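DNA methyltransferase (Nicotiana tabacum, PDB 4ONQ) probably catalyses methyl transfer from S-adenosyl-L-methionine to carbon 5 of cytosine in DNA, and is present as its catalytic domain with the inhibitor sinefungin bound. Local coordinates at residues S58-D62 with L345-K349; F227-I231 with I252-T256; L134-I138 with Q160-L166. The protein carries 5 engineered substitutions. All blocks are in the same frame, centred on the assembly; numbering follows the deposited sequence.

Contact 1: S58-D62 with L345-K349; sequences SSLYD and LDLVK. Engineered in segment 58-62: S58 (natural residue Arg), S59 (natural residue Phe).
The last modelled helix of this catalytic-domain chain, 337-352, receives the ring of Y61 from the loop that follows helix 50-59, with K349, D346 and L345 meeting it at three different places. K349 lies over one face: NZ stands 3.9 Å from the centroid of the Y61 ring and 19° off its normal, which satisfies the geometry of a cation-pi contact. A bend at chi3 (91°) in the otherwise extended lysine chain sets K349 NZ above the ring, displaced toward the rim, 3.7 Å from Y61 CE1. At the far end of the ring, Y61 OH gives D346 OD2 a weak hydrogen bond of 3.5 Å. The carboxylate is turned 23° from the ring plane, so the two flat groups are nearly coplanar.

Both parts of the chain pack beside strand 39-45 of the Rossmann-like sheet: L60 and L345 each touch F40 there. L345 CD2 sits in the plane of the Y61 ring at its edge, 3.8 Å from Y61 CE2, and the same methyl meets L60 CD2 at 3.9 Å, the two leucines crossing at about a right angle. L60 is the residue at which the chain leaves helix 50-59, and Y61 follows with positive phi, its side chain also touching Q33 and A34 of a loop.

Contact 2: F227-I231 with I252-T256; sequences FPGGI and IPLNT
I231 has CG1 anti to its own N (chi1 -156°), which places CG2 between the backbone N and carbonyl carbon and directs this methyl at the 252-256 segment. There I231 CG2 lies 4.0 Å from I252 CG2, whose branch is itself anti to the backbone N, and it also packs on L254 CD2. On the other branch, I231 CG1 stands over one face of the F227 ring, near the rim.

The backbones pair as parallel strands, with I231 bridged to L254 and both side chains on the same face of the sheet; L254 and I252 also touch L247 of helix 242-249. I231 N bonds to P253 O at 3.0 Å with an N-H...O angle of 143°. In return I231 O accepts from two successive amides, N255 N at 2.8 Å (155°) and, weakly, T256 N at 3.3 Å. With N255 in near-helical backbone angles, this shared acceptor resembles a classic beta bulge, here in a parallel pairing and with the second bond weak, and the chain turns a corner there.

Just before the strand, F227-G230 form a type I turn closed by G230 N to F227 O, 3.1 Å. G230 then takes a positive phi, at which a side chain would jam against the preceding carbonyl and crowd N255 CB; its CA instead approaches P253 O at 3.3 Å in a CA-H...O contact. These strands, with helix 242-249 between them, are the beta-alpha-beta crossover of the class I methyltransferase fold.

Because the bonds across the join are all main chain, the strand register probably depends little on polar side chains, while isoleucine and leucine methyls fill the buried side.

Contact 3: L134-I138 with Q160-L166; sequences LTNRI and QCRKWNL
The W164 indole has L134 CD2 over one face and the carbonyl oxygen of Q160, from its own helix, in plane at its edge. The methyl lies 3.7 Å from the centroid of the five-membered ring of W164 and 23° off the normal, a CH-pi contact; its closest atom is CD1 of W164, at 3.4 Å from L134 CD2. With CG anti to the backbone N (chi1 173°), L134 extends across to the second helix and divides its methyls: CD2 goes to the indole, while CD1 meets the Q160 side chain, 3.7 Å from OE1. The glutamine chain is bent at chi2, bringing its amide back beside this methyl.

An alanine in place of L134 would take away both methyls and would probably leave the indole face without its CH-pi partner and open a gap beside the Q160 amide.

One turn on, I138 CD1 inserts among Q160 CB (4.1 Å), C161 SG and L166 CD1, the last being closest at 3.6 Å. T135 CG2 adds a looser touch on L166 CD2. L166 is presented by the helix ending: N165 has positive phi, and L166 N reaches back to C161 O at 3.0 Å, the bond found in Schellman endings.

V174 of the small hairpin 166-170/173-176 touches T135, I138 and L166. The axes of segments 134-138 and 160-164 approach to 11.8 Å, with N-to-C directions 156° apart, and the helices carrying them, 132-143 and 151-164, form an antiparallel helical hairpin joined by apolar side chains, with the two-stranded beta hairpin packed against it.

Overall arrangement
Contacts 1 and 2 both belong to the part of the domain built on the seven-stranded mixed sheet: their centres are 23 Å apart and their nearest atoms about 11 Å, without touching. Contact 1 packs beside strand 39-45, whereas contact 2 joins the starts of the neighbouring strands 231-236 and 254-260. Contact 3 lies across the chain's centre from both, its centre 43 Å from that of contact 1 and 44 Å from that of contact 2, in a separate helical part. At contact 2 the side chain of L254 is about 13 Å from the bound sinefungin. The predicted active-site residue C316 falls in the unmodelled residues 316-335, which precede helix 337-352 of contact 1.

Contact 1: S58-D62 with L345-K349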
# COMPACT_ATOMS: atom_id res chain seq x y z
N SER A 58 13.61 -1.11 -17.51
CA SER A 58 14.15 -0.42 -18.67
C SER A 58 13.46 0.92 -18.87
O SER A 58 14.09 1.90 -19.28
CB SER A 58 14.03 -1.28 -19.93
OG SER A 58 12.69 -1.35 -20.39
N SER A 59 12.17 0.97 -18.58
CA SER A 59 11.40 2.20 -18.74
C SER A 59 11.74 3.20 -17.65
O SER A 59 11.62 4.41 -17.84
CB SER A 59 9.90 1.90 -18.73
OG SER A 59 9.54 1.07 -19.81
N LEU A 60 12.18 2.70 -16.50
CA LEU A 60 12.48 3.57 -15.36
C LEU A 60 13.98 3.61 -15.06
O LEU A 60 14.41 3.23 -13.96
CB LEU A 60 11.70 3.14 -14.11
CG LEU A 60 10.19 3.35 -14.13
CD1 LEU A 60 9.56 2.88 -12.83
CD2 LEU A 60 9.86 4.81 -14.38
N TYR A 61 14.76 4.04 -16.04
CA TYR A 61 16.16 4.38 -15.83
C TYR A 61 17.01 3.22 -15.31
O TYR A 61 17.96 3.42 -14.56
CB TYR A 61 16.25 5.61 -14.92
CG TYR A 61 15.21 6.65 -15.28
CD1 TYR A 61 15.33 7.41 -16.44
CD2 TYR A 61 14.09 6.86 -14.48
CE1 TYR A 61 14.38 8.35 -16.79
CE2 TYR A 61 13.13 7.80 -14.82
CZ TYR A 61 13.28 8.54 -15.98
OH TYR A 61 12.33 9.47 -16.32
N ASP A 62 16.63 2.00 -15.72
CA ASP A 62 17.38 0.77 -15.44
C ASP A 62 17.40 0.31 -13.99
O ASP A 62 18.00 -0.71 -13.66
CB ASP A 62 18.81 0.88 -15.97
CG ASP A 62 18.86 1.15 -17.45
OD1 ASP A 62 18.06 0.54 -18.19
OD2 ASP A 62 19.69 1.99 -17.88
N LEU A 345 6.49 11.20 -15.48
CA LEU A 345 7.72 11.32 -14.71
C LEU A 345 8.80 11.96 -15.58
O LEU A 345 9.51 12.87 -15.16
CB LEU A 345 8.18 9.97 -14.18
CG LEU A 345 9.59 9.90 -13.56
CD1 LEU A 345 9.75 10.92 -12.45
CD2 LEU A 345 9.89 8.51 -13.05
N ASP A 346 8.90 11.48 -16.82
CA ASP A 346 9.89 12.00 -17.74
C ASP A 346 9.66 13.48 -18.06
O ASP A 346 10.61 14.27 -18.07
CB ASP A 346 9.95 11.17 -19.02
CG ASP A 346 11.18 11.46 -19.84
OD1 ASP A 346 11.07 12.11 -20.90
OD2 ASP A 346 12.28 11.05 -19.41
N LEU A 347 8.41 13.86 -18.31
CA LEU A 347 8.08 15.26 -18.53
C LEU A 347 8.53 16.13 -17.34
O LEU A 347 9.14 17.18 -17.53
CB LEU A 347 6.58 15.44 -18.78
CG LEU A 347 6.05 15.14 -20.18
CD1 LEU A 347 4.55 14.95 -20.16
CD2 LEU A 347 6.43 16.26 -21.14
N VAL A 348 8.23 15.67 -16.13
CA VAL A 348 8.57 16.41 -14.91
C VAL A 348 10.09 16.57 -14.73
O VAL A 348 10.58 17.67 -14.43
CB VAL A 348 7.95 15.76 -13.65
CG1 VAL A 348 8.53 16.36 -12.39
CG2 VAL A 348 6.43 15.91 -13.66
N LYS A 349 10.84 15.52 -14.97
CA LYS A 349 12.25 15.60 -14.79
C LYS A 349 12.88 16.45 -15.84
O LYS A 349 13.80 17.18 -15.58
CB LYS A 349 12.84 14.22 -14.89
CG LYS A 349 14.29 14.25 -14.80
CD LYS A 349 14.83 13.02 -14.20
CE LYS A 349 15.12 12.01 -15.23
NZ LYS A 349 16.05 10.98 -14.72

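Contact 2: F227-I231 with I252-T256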
# COMPACT_ATOMS: atom_id res chain seq x y z
N PHE A 227 13.30 17.76 3.45
CA PHE A 227 12.31 18.77 3.10
C PHE A 227 11.57 19.41 4.28
O PHE A 227 10.37 19.19 4.45
CB PHE A 227 11.31 18.20 2.11
CG PHE A 227 11.93 17.76 0.82
CD1 PHE A 227 12.14 18.67 -0.20
CD2 PHE A 227 12.31 16.45 0.62
CE1 PHE A 227 12.72 18.28 -1.39
CE2 PHE A 227 12.89 16.05 -0.57
CZ PHE A 227 13.09 16.97 -1.57
N PRO A 228 12.28 20.24 5.05
CA PRO A 228 11.71 20.95 6.21
C PRO A 228 10.77 22.08 5.78
O PRO A 228 9.98 22.55 6.59
CB PRO A 228 12.95 21.52 6.91
CG PRO A 228 14.14 20.87 6.26
CD PRO A 228 13.71 20.55 4.88
N GLY A 229 10.92 22.55 4.56
CA GLY A 229 10.05 23.55 4.01
C GLY A 229 8.72 22.97 3.64
O GLY A 229 7.78 23.67 3.35
N GLY A 230 8.65 21.66 3.62
CA GLY A 230 7.49 20.99 3.13
C GLY A 230 7.77 20.47 1.75
O GLY A 230 8.68 20.87 1.09
N ILE A 231 6.95 19.55 1.34
CA ILE A 231 7.22 18.81 0.15
C ILE A 231 6.11 19.01 -0.87
O ILE A 231 4.98 19.22 -0.51
CB ILE A 231 7.53 17.35 0.52
CG1 ILE A 231 8.35 16.68 -0.52
CG2 ILE A 231 6.30 16.53 0.79
CD1 ILE A 231 8.63 15.26 -0.15
N ILE A 252 6.24 14.69 7.77
CA ILE A 252 6.74 15.48 6.66
C ILE A 252 5.66 16.43 6.18
O ILE A 252 4.60 16.00 5.75
CB ILE A 252 7.19 14.59 5.50
CG1 ILE A 252 8.26 13.60 5.98
CG2 ILE A 252 7.69 15.44 4.35
CD1 ILE A 252 8.69 12.59 4.92
N PRO A 253 5.90 17.72 6.26
CA PRO A 253 4.86 18.65 5.92
C PRO A 253 4.54 18.60 4.45
O PRO A 253 5.41 18.42 3.65
CB PRO A 253 5.44 20.00 6.32
CG PRO A 253 6.73 19.72 6.92
CD PRO A 253 7.17 18.39 6.52
N LEU A 254 3.29 18.77 4.12
CA LEU A 254 2.88 18.78 2.75
C LEU A 254 2.57 20.17 2.29
O LEU A 254 1.68 20.79 2.77
CB LEU A 254 1.64 17.93 2.61
CG LEU A 254 1.82 16.48 2.97
CD1 LEU A 254 0.49 15.83 3.20
CD2 LEU A 254 2.58 15.76 1.90
N ASN A 255 3.30 20.63 1.30
CA ASN A 255 3.04 21.94 0.78
C ASN A 255 2.16 21.94 -0.42
O ASN A 255 1.14 22.53 -0.43
CB ASN A 255 4.36 22.65 0.50
CG ASN A 255 4.17 23.91 -0.27
OD1 ASN A 255 4.42 23.96 -1.46
ND2 ASN A 255 3.72 24.95 0.40
N THR A 256 2.47 21.17 -1.41
CA THR A 256 1.51 21.10 -2.42
C THR A 256 1.40 19.65 -2.88
O THR A 256 2.40 19.00 -3.01
CB THR A 256 1.90 22.05 -3.50
OG1 THR A 256 0.95 23.10 -3.60
CG2 THR A 256 1.93 21.37 -4.78

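Contact 3: L134-I138 with Q160-L166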
# COMPACT_ATOMS: atom_id res chain seq x y z
N LEU A 134 -20.55 -19.11 1.79
CA LEU A 134 -19.30 -19.78 2.13
C LEU A 134 -19.11 -19.95 3.64
O LEU A 134 -18.75 -21.03 4.10
CB LEU A 134 -18.13 -19.02 1.52
CG LEU A 134 -16.73 -19.48 1.90
CD1 LEU A 134 -16.47 -20.91 1.44
CD2 LEU A 134 -15.71 -18.53 1.29
N THR A 135 -19.33 -18.88 4.41
CA THR A 135 -19.14 -18.97 5.85
C THR A 135 -20.18 -19.89 6.47
O THR A 135 -19.97 -20.48 7.53
CB THR A 135 -19.15 -17.58 6.55
OG1 THR A 135 -20.41 -16.92 6.33
CG2 THR A 135 -18.02 -16.71 6.04
N ASN A 136 -21.32 -20.02 5.80
CA ASN A 136 -22.32 -21.01 6.17
C ASN A 136 -21.78 -22.43 5.93
O ASN A 136 -21.88 -23.29 6.81
CB ASN A 136 -23.60 -20.80 5.38
CG ASN A 136 -24.77 -21.57 5.96
OD1 ASN A 136 -24.88 -21.74 7.17
ND2 ASN A 136 -25.65 -22.05 5.09
N ARG A 137 -21.22 -22.66 4.75
CA ARG A 137 -20.62 -23.95 4.45
C ARG A 137 -19.57 -24.31 5.51
O ARG A 137 -19.50 -25.46 5.94
CB ARG A 137 -19.99 -23.98 3.05
CG ARG A 137 -20.96 -23.74 1.89
CD ARG A 137 -22.29 -24.48 2.08
NE ARG A 137 -22.11 -25.90 2.35
CZ ARG A 137 -23.10 -26.74 2.62
NH1 ARG A 137 -24.36 -26.30 2.65
NH2 ARG A 137 -22.85 -28.02 2.85
N ILE A 138 -18.78 -23.33 5.92
CA ILE A 138 -17.72 -23.57 6.90
C ILE A 138 -18.31 -23.89 8.27
O ILE A 138 -17.89 -24.85 8.94
CB ILE A 138 -16.74 -22.37 6.96
CG1 ILE A 138 -15.96 -22.29 5.65
CG2 ILE A 138 -15.79 -22.51 8.12
CD1 ILE A 138 -14.96 -21.16 5.61
N GLN A 160 -10.23 -22.52 2.28
CA GLN A 160 -11.16 -21.45 2.08
C GLN A 160 -10.82 -20.20 2.86
O GLN A 160 -10.96 -19.15 2.36
CB GLN A 160 -12.59 -21.88 2.36
CG GLN A 160 -13.10 -23.01 1.52
CD GLN A 160 -13.01 -22.75 0.05
OE1 GLN A 160 -13.42 -21.75 -0.44
NE2 GLN A 160 -12.48 -23.68 -0.65
N CYS A 161 -10.37 -20.34 4.09
CA CYS A 161 -9.97 -19.22 4.91
C CYS A 161 -8.78 -18.44 4.42
O CYS A 161 -8.77 -17.26 4.49
CB CYS A 161 -9.70 -19.67 6.32
SG CYS A 161 -11.13 -20.19 7.21
N ARG A 162 -7.77 -19.13 3.93
CA ARG A 162 -6.65 -18.50 3.32
C ARG A 162 -7.00 -17.78 2.07
O ARG A 162 -6.52 -16.71 1.83
CB ARG A 162 -5.59 -19.51 3.00
CG ARG A 162 -4.84 -19.99 4.19
CD ARG A 162 -3.99 -21.19 3.89
NE ARG A 162 -3.02 -21.24 4.93
CZ ARG A 162 -2.91 -22.22 5.79
NH1 ARG A 162 -3.68 -23.26 5.69
NH2 ARG A 162 -2.01 -22.15 6.74
N LYS A 163 -7.82 -18.41 1.26
CA LYS A 163 -8.23 -17.85 0.02
C LYS A 163 -9.02 -16.59 0.19
O LYS A 163 -8.93 -15.68 -0.56
CB LYS A 163 -9.01 -18.86 -0.78
CG LYS A 163 -9.71 -18.28 -1.97
CD LYS A 163 -10.28 -19.35 -2.86
CE LYS A 163 -10.74 -18.74 -4.15
NZ LYS A 163 -11.90 -19.43 -4.69
N TRP A 164 -9.84 -16.55 1.20
CA TRP A 164 -10.73 -15.42 1.37
C TRP A 164 -10.40 -14.54 2.58
O TRP A 164 -11.14 -13.60 2.88
CB TRP A 164 -12.18 -15.91 1.48
CG TRP A 164 -12.69 -16.48 0.20
CD1 TRP A 164 -12.68 -17.80 -0.17
CD2 TRP A 164 -13.27 -15.76 -0.89
NE1 TRP A 164 -13.23 -17.94 -1.41
CE2 TRP A 164 -13.60 -16.71 -1.88
CE3 TRP A 164 -13.56 -14.41 -1.12
CZ2 TRP A 164 -14.20 -16.35 -3.09
CZ3 TRP A 164 -14.16 -14.06 -2.31
CH2 TRP A 164 -14.46 -15.02 -3.28
N ASN A 165 -9.31 -14.86 3.27
CA ASN A 165 -8.92 -14.12 4.47
C ASN A 165 -10.05 -14.09 5.50
O ASN A 165 -10.44 -13.02 5.98
CB ASN A 165 -8.44 -12.71 4.12
CG ASN A 165 -6.96 -12.67 3.79
OD1 ASN A 165 -6.19 -13.52 4.22
ND2 ASN A 165 -6.55 -11.66 3.02
N LEU A 166 -10.58 -15.26 5.83
CA LEU A 166 -11.62 -15.38 6.84
C LEU A 166 -10.99 -15.51 8.21
O LEU A 166 -9.96 -16.16 8.37
CB LEU A 166 -12.50 -16.58 6.54
CG LEU A 166 -13.14 -16.53 5.16
CD1 LEU A 166 -13.90 -17.80 4.89
CD2 LEU A 166 -14.07 -15.32 5.03